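Local coordinates for F5/8 type C domain protein (Bacteroides ovatus, PDB 4ZRX), which probably hydrolyses alpha-L-fucosidic linkages in sugars as a glycoside hydrolase with a TIM-barrel domain and an F5/8 type C domain, at residues 227-240 against 313-325. Sequence-based numbering, arbitrary orientation.
Sequences VGNEKGVGRETEWN and DIYFQSVGYNSVL. With EDO (1,2-ethanediol), chain D.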
ATOM      1  N   VAL A 227       4.598  -8.064  -3.074  1.00 14.05           N
ATOM      2  CA  VAL A 227       5.507  -7.564  -2.078  1.00 14.47           C
ATOM      3  C   VAL A 227       5.439  -8.428  -0.807  1.00 14.86           C
ATOM      4  O   VAL A 227       6.408  -8.372  -0.053  1.00 14.80           O
ATOM      5  CB  VAL A 227       5.288  -6.071  -1.768  1.00 13.82           C
ATOM      6  CG1 VAL A 227       4.006  -5.834  -1.033  1.00 14.23           C
ATOM      7  CG2 VAL A 227       6.491  -5.474  -1.032  1.00 14.61           C
ATOM      8  N   GLY A 228       4.293  -9.090  -0.517  1.00 15.23           N
ATOM      9  CA  GLY A 228       4.206 -10.001   0.648  1.00 15.62           C
ATOM     10  C   GLY A 228       3.298  -9.527   1.725  1.00 16.20           C
ATOM     11  O   GLY A 228       3.151 -10.189   2.746  1.00 17.93           O
ATOM     12  N   ASN A 229       2.688  -8.378   1.571  1.00 15.84           N
ATOM     13  CA  ASN A 229       1.633  -7.841   2.476  1.00 16.06           C
ATOM     14  C   ASN A 229       0.634  -6.993   1.699  1.00 16.92           C
ATOM     15  O   ASN A 229       0.955  -6.575   0.566  1.00 15.83           O
ATOM     16  CB  ASN A 229       2.241  -7.049   3.648  1.00 16.83           C
ATOM     17  CG  ASN A 229       2.783  -5.726   3.225  1.00 16.95           C
ATOM     18  OD1 ASN A 229       2.064  -4.749   3.208  1.00 16.49           O
ATOM     19  ND2 ASN A 229       4.037  -5.669   2.923  1.00 15.66           N
ATOM     20  N   GLU A 230      -0.506  -6.653   2.333  1.00 18.18           N
ATOM     21  CA  GLU A 230      -1.595  -5.856   1.673  1.00 19.69           C
ATOM     22  C   GLU A 230      -1.746  -4.511   2.381  1.00 19.39           C
ATOM     23  O   GLU A 230      -2.820  -3.875   2.286  1.00 20.03           O
ATOM     24  CB  GLU A 230      -2.968  -6.601   1.802  1.00 22.51           C
ATOM     25  CG  GLU A 230      -2.990  -7.790   1.014  1.00 23.83           C
ATOM     26  CD  GLU A 230      -4.384  -8.394   0.808  1.00 23.22           C
ATOM     27  OE1 GLU A 230      -5.307  -8.145   1.597  1.00 26.81           O
ATOM     28  OE2 GLU A 230      -4.544  -9.099  -0.160  1.00 25.23           O
ATOM     29  N   LYS A 231      -0.733  -4.112   3.165  1.00 17.63           N
ATOM     30  CA  LYS A 231      -0.845  -2.910   3.954  1.00 19.20           C
ATOM     31  C   LYS A 231      -0.197  -1.675   3.300  1.00 17.38           C
ATOM     32  O   LYS A 231      -0.327  -0.575   3.835  1.00 17.47           O
ATOM     33  CB  LYS A 231      -0.172  -3.156   5.301  1.00 24.24           C
ATOM     34  CG  LYS A 231      -0.856  -4.252   6.094  1.00 29.32           C
ATOM     35  CD  LYS A 231      -1.992  -3.705   6.885  1.00 36.10           C
ATOM     36  CE  LYS A 231      -2.381  -4.622   8.038  1.00 40.52           C
ATOM     37  NZ  LYS A 231      -3.598  -5.362   7.683  1.00 42.89           N
ATOM     38  N   GLY A 232       0.473  -1.850   2.162  1.00 15.81           N
ATOM     39  CA  GLY A 232       1.091  -0.717   1.450  1.00 15.84           C
ATOM     40  C   GLY A 232       2.507  -0.405   1.868  1.00 17.07           C
ATOM     41  O   GLY A 232       2.992   0.718   1.643  1.00 17.81           O
ATOM     42  N   VAL A 233       3.199  -1.422   2.393  1.00 16.67           N
ATOM     43  CA  VAL A 233       4.556  -1.215   2.962  1.00 18.03           C
ATOM     44  C   VAL A 233       5.571  -2.076   2.234  1.00 16.45           C
ATOM     45  O   VAL A 233       5.473  -3.300   2.259  1.00 16.21           O
ATOM     46  CB  VAL A 233       4.612  -1.546   4.462  1.00 21.31           C
ATOM     47  CG1 VAL A 233       5.995  -1.166   5.030  1.00 21.89           C
ATOM     48  CG2 VAL A 233       3.548  -0.721   5.212  1.00 23.25           C
ATOM     49  N   GLY A 234       6.489  -1.451   1.510  1.00 14.15           N
ATOM     50  CA  GLY A 234       7.563  -2.207   0.883  1.00 14.61           C
ATOM     51  C   GLY A 234       8.720  -2.401   1.823  1.00 15.73           C
ATOM     52  O   GLY A 234       8.568  -2.295   3.045  1.00 18.62           O
ATOM     53  N   ARG A 235       9.877  -2.692   1.257  1.00 14.59           N
ATOM     54  CA  ARG A 235      11.079  -2.942   2.029  1.00 14.54           C
ATOM     55  C   ARG A 235      12.081  -1.832   1.761  1.00 15.12           C
ATOM     56  O   ARG A 235      12.326  -1.433   0.589  1.00 14.50           O
ATOM     57  CB  ARG A 235      11.741  -4.206   1.528  1.00 14.50           C
ATOM     58  CG  ARG A 235      11.005  -5.539   1.814  1.00 15.29           C
ATOM     59  CD  ARG A 235      11.709  -6.726   1.140  1.00 15.36           C
ATOM     60  NE  ARG A 235      10.919  -7.931   1.432  1.00 16.59           N
ATOM     61  CZ  ARG A 235       9.769  -8.247   0.840  1.00 16.31           C
ATOM     62  NH1 ARG A 235       9.275  -7.517  -0.157  1.00 15.57           N
ATOM     63  NH2 ARG A 235       9.121  -9.300   1.234  1.00 16.94           N
ATOM     64  N   GLU A 236      12.706  -1.355   2.836  1.00 16.09           N
ATOM     65  CA  GLU A 236      13.876  -0.481   2.666  1.00 17.03           C
ATOM     66  C   GLU A 236      15.006  -1.126   1.852  1.00 15.89           C
ATOM     67  O   GLU A 236      15.643  -0.430   1.045  1.00 16.45           O
ATOM     68  CB  GLU A 236      14.427  -0.059   4.003  1.00 19.20           C
ATOM     69  CG  GLU A 236      13.468   0.871   4.725  1.00 20.87           C
ATOM     70  CD  GLU A 236      13.878   1.068   6.195  1.00 27.36           C
ATOM     71  OE1 GLU A 236      13.795   0.107   6.925  1.00 32.72           O
ATOM     72  OE2 GLU A 236      14.176   2.184   6.620  1.00 29.04           O
ATOM     73  N   THR A 237      15.240  -2.413   2.033  1.00 15.45           N
ATOM     74  CA  THR A 237      16.220  -3.134   1.240  1.00 15.14           C
ATOM     75  C   THR A 237      15.416  -4.049   0.326  1.00 15.75           C
ATOM     76  O   THR A 237      14.878  -5.078   0.797  1.00 15.76           O
ATOM     77  CB  THR A 237      17.101  -3.972   2.105  1.00 16.34           C
ATOM     78  OG1 THR A 237      17.788  -3.178   3.054  1.00 16.54           O
ATOM     79  CG2 THR A 237      18.121  -4.807   1.297  1.00 16.85           C
ATOM     80  N   GLU A 238      15.261  -3.627  -0.944  1.00 15.33           N
ATOM     81  CA  GLU A 238      14.417  -4.346  -1.892  1.00 15.22           C
ATOM     82  C   GLU A 238      15.246  -4.814  -3.083  1.00 15.77           C
ATOM     83  O   GLU A 238      15.610  -3.987  -3.969  1.00 15.32           O
ATOM     84  CB  GLU A 238      13.243  -3.493  -2.334  1.00 15.28           C
ATOM     85  CG  GLU A 238      12.193  -4.270  -3.172  1.00 15.53           C
ATOM     86  CD  GLU A 238      11.385  -5.282  -2.384  1.00 17.44           C
ATOM     87  OE1 GLU A 238      10.523  -4.908  -1.543  1.00 17.80           O
ATOM     88  OE2 GLU A 238      11.586  -6.525  -2.546  1.00 19.44           O
ATOM     89  N   TRP A 239      15.564  -6.107  -3.067  1.00 15.60           N
ATOM     90  CA  TRP A 239      16.293  -6.807  -4.147  1.00 16.02           C
ATOM     91  C   TRP A 239      15.287  -7.349  -5.158  1.00 16.13           C
ATOM     92  O   TRP A 239      14.517  -8.257  -4.856  1.00 16.52           O
ATOM     93  CB  TRP A 239      17.120  -7.960  -3.592  1.00 17.12           C
ATOM     94  CG  TRP A 239      18.353  -7.486  -2.939  1.00 17.30           C
ATOM     95  CD1 TRP A 239      18.593  -7.416  -1.616  1.00 17.38           C
ATOM     96  CD2 TRP A 239      19.491  -6.895  -3.584  1.00 17.09           C
ATOM     97  NE1 TRP A 239      19.789  -6.836  -1.385  1.00 17.62           N
ATOM     98  CE2 TRP A 239      20.374  -6.511  -2.570  1.00 17.34           C
ATOM     99  CE3 TRP A 239      19.836  -6.652  -4.907  1.00 17.60           C
ATOM    100  CZ2 TRP A 239      21.578  -5.885  -2.817  1.00 17.51           C
ATOM    101  CZ3 TRP A 239      21.038  -6.007  -5.166  1.00 17.54           C
ATOM    102  CH2 TRP A 239      21.908  -5.647  -4.098  1.00 17.85           C
ATOM    103  N   ASN A 240      15.268  -6.759  -6.345  1.00 16.40           N
ATOM    104  CA  ASN A 240      14.465  -7.297  -7.432  1.00 16.99           C
ATOM    105  C   ASN A 240      15.185  -8.328  -8.244  1.00 17.42           C
ATOM    106  O   ASN A 240      14.582  -9.050  -9.041  1.00 18.72           O
ATOM    107  CB  ASN A 240      13.891  -6.149  -8.230  1.00 16.62           C
ATOM    108  CG  ASN A 240      12.796  -5.409  -7.461  1.00 16.67           C
ATOM    109  OD1 ASN A 240      12.132  -6.004  -6.584  1.00 16.82           O
ATOM    110  ND2 ASN A 240      12.625  -4.184  -7.752  1.00 18.30           N
ATOM    111  N   ASP A 313       2.637   8.438   2.888  1.00 16.26           N
ATOM    112  CA  ASP A 313       3.577   7.501   3.507  1.00 16.46           C
ATOM    113  C   ASP A 313       3.643   6.221   2.718  1.00 16.34           C
ATOM    114  O   ASP A 313       4.743   5.662   2.510  1.00 15.25           O
ATOM    115  CB  ASP A 313       3.296   7.229   4.969  1.00 18.36           C
ATOM    116  CG  ASP A 313       3.536   8.466   5.876  1.00 20.75           C
ATOM    117  OD1 ASP A 313       4.329   9.397   5.555  1.00 23.50           O
ATOM    118  OD2 ASP A 313       2.885   8.472   6.938  1.00 22.83           O
ATOM    119  N   ILE A 314       2.485   5.722   2.302  1.00 14.91           N
ATOM    120  CA  ILE A 314       2.496   4.545   1.405  1.00 14.84           C
ATOM    121  C   ILE A 314       3.310   4.803   0.159  1.00 13.80           C
ATOM    122  O   ILE A 314       4.108   3.947  -0.229  1.00 13.94           O
ATOM    123  CB  ILE A 314       1.038   4.078   1.074  1.00 15.45           C
ATOM    124  CG1 ILE A 314       0.428   3.417   2.319  1.00 16.58           C
ATOM    125  CG2 ILE A 314       1.006   3.089  -0.078  1.00 15.20           C
ATOM    126  CD1 ILE A 314      -1.059   3.265   2.278  1.00 17.61           C
ATOM    127  N   TYR A 315       3.114   5.911  -0.525  1.00 14.17           N
ATOM    128  CA  TYR A 315       3.866   6.258  -1.714  1.00 14.35           C
ATOM    129  C   TYR A 315       5.366   6.211  -1.471  1.00 14.41           C
ATOM    130  O   TYR A 315       6.128   5.554  -2.192  1.00 14.21           O
ATOM    131  CB  TYR A 315       3.361   7.622  -2.222  1.00 15.39           C
ATOM    132  CG  TYR A 315       4.008   8.049  -3.490  1.00 15.91           C
ATOM    133  CD1 TYR A 315       3.580   7.574  -4.741  1.00 15.96           C
ATOM    134  CD2 TYR A 315       5.101   8.885  -3.451  1.00 17.16           C
ATOM    135  CE1 TYR A 315       4.199   7.948  -5.924  1.00 16.71           C
ATOM    136  CE2 TYR A 315       5.697   9.315  -4.652  1.00 17.70           C
ATOM    137  CZ  TYR A 315       5.259   8.809  -5.867  1.00 17.42           C
ATOM    138  OH  TYR A 315       5.855   9.203  -7.055  1.00 20.03           O
ATOM    139  N   PHE A 316       5.794   6.853  -0.409  1.00 15.38           N
ATOM    140  CA  PHE A 316       7.224   6.842  -0.065  1.00 15.98           C
ATOM    141  C   PHE A 316       7.768   5.485   0.313  1.00 16.10           C
ATOM    142  O   PHE A 316       8.936   5.255   0.119  1.00 15.68           O
ATOM    143  CB  PHE A 316       7.538   7.928   0.976  1.00 16.84           C
ATOM    144  CG  PHE A 316       7.448   9.329   0.402  1.00 18.15           C
ATOM    145  CD1 PHE A 316       8.402   9.763  -0.498  1.00 19.14           C
ATOM    146  CD2 PHE A 316       6.467  10.201   0.793  1.00 20.07           C
ATOM    147  CE1 PHE A 316       8.329  10.999  -1.060  1.00 20.14           C
ATOM    148  CE2 PHE A 316       6.387  11.446   0.251  1.00 21.50           C
ATOM    149  CZ  PHE A 316       7.314  11.867  -0.653  1.00 20.97           C
ATOM    150  N   GLN A 317       6.922   4.593   0.818  1.00 15.00           N
ATOM    151  CA  GLN A 317       7.315   3.268   1.164  1.00 15.66           C
ATOM    152  C   GLN A 317       7.003   2.215   0.090  1.00 14.71           C
ATOM    153  O   GLN A 317       7.067   1.016   0.360  1.00 14.40           O
ATOM    154  CB  GLN A 317       6.637   2.855   2.468  1.00 18.25           C
ATOM    155  CG  GLN A 317       7.055   3.709   3.713  1.00 21.51           C
ATOM    156  CD  GLN A 317       6.068   3.391   4.864  1.00 24.81           C
ATOM    157  OE1 GLN A 317       4.911   3.790   4.829  1.00 32.60           O
ATOM    158  NE2 GLN A 317       6.448   2.575   5.701  1.00 29.83           N
ATOM    159  N   SER A 318       6.636   2.682  -1.086  1.00 13.81           N
ATOM    160  CA  SER A 318       6.396   1.839  -2.230  1.00 13.25           C
ATOM    161  C   SER A 318       7.207   2.336  -3.403  1.00 12.57           C
ATOM    162  O   SER A 318       8.280   1.791  -3.673  1.00 12.97           O
ATOM    163  CB  SER A 318       4.909   1.709  -2.552  1.00 12.88           C
ATOM    164  OG  SER A 318       4.261   2.959  -2.683  1.00 12.73           O
ATOM    165  N   VAL A 319       6.721   3.338  -4.119  1.00 12.73           N
ATOM    166  CA  VAL A 319       7.456   3.945  -5.202  1.00 12.91           C
ATOM    167  C   VAL A 319       8.835   4.401  -4.693  1.00 13.33           C
ATOM    168  O   VAL A 319       9.840   4.238  -5.370  1.00 13.51           O
ATOM    169  CB  VAL A 319       6.688   5.109  -5.780  1.00 13.97           C
ATOM    170  CG1 VAL A 319       7.477   5.825  -6.863  1.00 14.56           C
ATOM    171  CG2 VAL A 319       5.389   4.550  -6.365  1.00 15.21           C
ATOM    172  N   GLY A 320       8.869   4.939  -3.478  1.00 13.80           N
ATOM    173  CA  GLY A 320      10.136   5.317  -2.883  1.00 13.31           C
ATOM    174  C   GLY A 320      11.012   4.210  -2.340  1.00 13.40           C
ATOM    175  O   GLY A 320      12.127   4.500  -1.869  1.00 13.72           O
ATOM    176  N   TYR A 321      10.516   2.971  -2.351  1.00 12.87           N
ATOM    177  CA  TYR A 321      11.210   1.790  -1.893  1.00 13.18           C
ATOM    178  C   TYR A 321      11.353   0.778  -3.041  1.00 13.49           C
ATOM    179  O   TYR A 321      11.394  -0.437  -2.810  1.00 13.82           O
ATOM    180  CB  TYR A 321      10.455   1.126  -0.744  1.00 14.01           C
ATOM    181  CG  TYR A 321      10.569   1.733   0.652  1.00 15.45           C
ATOM    182  CD1 TYR A 321      11.291   2.900   0.929  1.00 16.17           C
ATOM    183  CD2 TYR A 321       9.988   1.045   1.726  1.00 17.20           C
ATOM    184  CE1 TYR A 321      11.362   3.398   2.236  1.00 18.52           C
ATOM    185  CE2 TYR A 321      10.061   1.542   3.038  1.00 18.13           C
ATOM    186  CZ  TYR A 321      10.731   2.705   3.256  1.00 19.91           C
ATOM    187  OH  TYR A 321      10.821   3.257   4.532  1.00 21.89           O
ATOM    188  N   ASN A 322      11.467   1.246  -4.275  1.00 12.78           N
ATOM    189  CA  ASN A 322      11.779   0.373  -5.396  1.00 13.13           C
ATOM    190  C   ASN A 322      10.666  -0.662  -5.666  1.00 13.19           C
ATOM    191  O   ASN A 322      10.980  -1.803  -6.036  1.00 14.19           O
ATOM    192  CB  ASN A 322      13.146  -0.271  -5.169  1.00 13.19           C
ATOM    193  CG  ASN A 322      13.708  -0.980  -6.400  1.00 14.25           C
ATOM    194  OD1 ASN A 322      13.439  -0.622  -7.547  1.00 15.46           O
ATOM    195  ND2 ASN A 322      14.480  -2.017  -6.147  1.00 14.63           N
ATOM    196  N   SER A 323       9.427  -0.265  -5.440  1.00 13.61           N
ATOM    197  CA  SER A 323       8.240  -1.058  -5.807  1.00 13.20           C
ATOM    198  C   SER A 323       7.351  -0.197  -6.703  1.00 13.83           C
ATOM    199  O   SER A 323       7.354   1.023  -6.656  1.00 15.05           O
ATOM    200  CB  SER A 323       7.423  -1.522  -4.609  1.00 13.16           C
ATOM    201  OG  SER A 323       8.091  -2.602  -3.911  1.00 14.56           O
ATOM    202  N   VAL A 324       6.507  -0.872  -7.450  1.00 13.61           N
ATOM    203  CA  VAL A 324       5.339  -0.210  -8.061  1.00 13.26           C
ATOM    204  C   VAL A 324       4.221  -0.162  -7.033  1.00 12.99           C
ATOM    205  O   VAL A 324       4.027  -1.146  -6.277  1.00 13.69           O
ATOM    206  CB  VAL A 324       4.876  -1.016  -9.327  1.00 14.01           C
ATOM    207  CG1 VAL A 324       3.488  -0.624  -9.798  1.00 13.57           C
ATOM    208  CG2 VAL A 324       5.875  -0.803 -10.490  1.00 14.31           C
ATOM    209  N   LEU A 325       3.456   0.933  -6.990  1.00 12.45           N
ATOM    210  CA  LEU A 325       2.315   1.022  -6.115  1.00 12.71           C
ATOM    211  C   LEU A 325       1.012   0.782  -6.923  1.00 13.29           C
ATOM    212  O   LEU A 325       0.703   1.571  -7.822  1.00 13.80           O
ATOM    213  CB  LEU A 325       2.248   2.358  -5.428  1.00 13.14           C
ATOM    214  CG  LEU A 325       1.035   2.667  -4.606  1.00 13.45           C
ATOM    215  CD1 LEU A 325       0.835   1.629  -3.504  1.00 13.53           C
ATOM    216  CD2 LEU A 325       1.076   4.069  -4.036  1.00 14.38           C
TER
HETATM  217  C1  EDO D 703      -6.830  -9.136  -4.491  1.00 26.04           C
HETATM  218  O1  EDO D 703      -8.215  -9.263  -4.169  1.00 23.30           O
HETATM  219  C2  EDO D 703      -6.116  -8.597  -3.266  1.00 27.91           C
HETATM  220  O2  EDO D 703      -6.409  -9.443  -2.143  1.00 30.19           O
HETATM  221  O   HOH W   1       9.701  -2.365  -1.687  1.00 15.07           O
HETATM  222  O   HOH W   2      12.858   4.309   5.660  1.00 38.37           O
HETATM  223  O   HOH W   3       9.664  -3.232  -8.086  1.00 15.99           O
HETATM  224  O   HOH W   4      13.442  -2.343  -9.878  1.00 19.19           O
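Gly234 N donates to Gln317 O (2.8 Å), a direct backbone bond that pins the irregular loop 227-240 to the residue where helix 308-316 gives way to the turns leading into strand 324-328. Gly232 passes so close over Ile314 that its O lies 3.5 Å from Ile314 CG2; a side chain at Gly232 would collide with Ile314 CG1 and, at these backbone angles, with the carbonyl O of Lys231, and one at Gly234 with Gln317 O, so both places suit glycine. Beyond them the Tyr321 ring lies between the backbone of Glu236 and that of Gln317. Glu236 CA sits over the centre of one ring face in a CH-pi contact, 4.2 Å from the centroid, while Gln317 CA lies over the rim of the opposite face. With Tyr321 CG anti to its own carbonyl carbon (chi1 -78°), the ring runs alongside Glu236, whose CG touches CZ and OH, and a water joins that hydroxyl to Glu236 OE2. With an alanine here, the water loses its phenolic partner, and a gap would probably open between Glu236 and Gln317. Farther along, Asn322 ND2 donates to Glu238 O (3.1 Å), which lies in the amide plane, although the nitrogen is tilted 33° from the carbonyl plane; Asn322 OD1 accepts from Tyr425 N. One water accepts from Arg235 N and Ser323 OG and donates to Glu238 OE1 and Tyr321 O, tying the loops together; Ser323 OG also bonds to Ser285 OG. Glu238 suits this place because its carboxylate forms salt bridges: OE1 lies at the edge of the Arg235 guanidinium, in its plane, 3.2 Å from NH1, and OE2 pairs with Arg225 NH2. This is loop packing within the alpha-L-fucosidase TIM-barrel domain, joining the loop between strands 225-226 and 241-242 to the connection from helix 308-316 into strand 324-328.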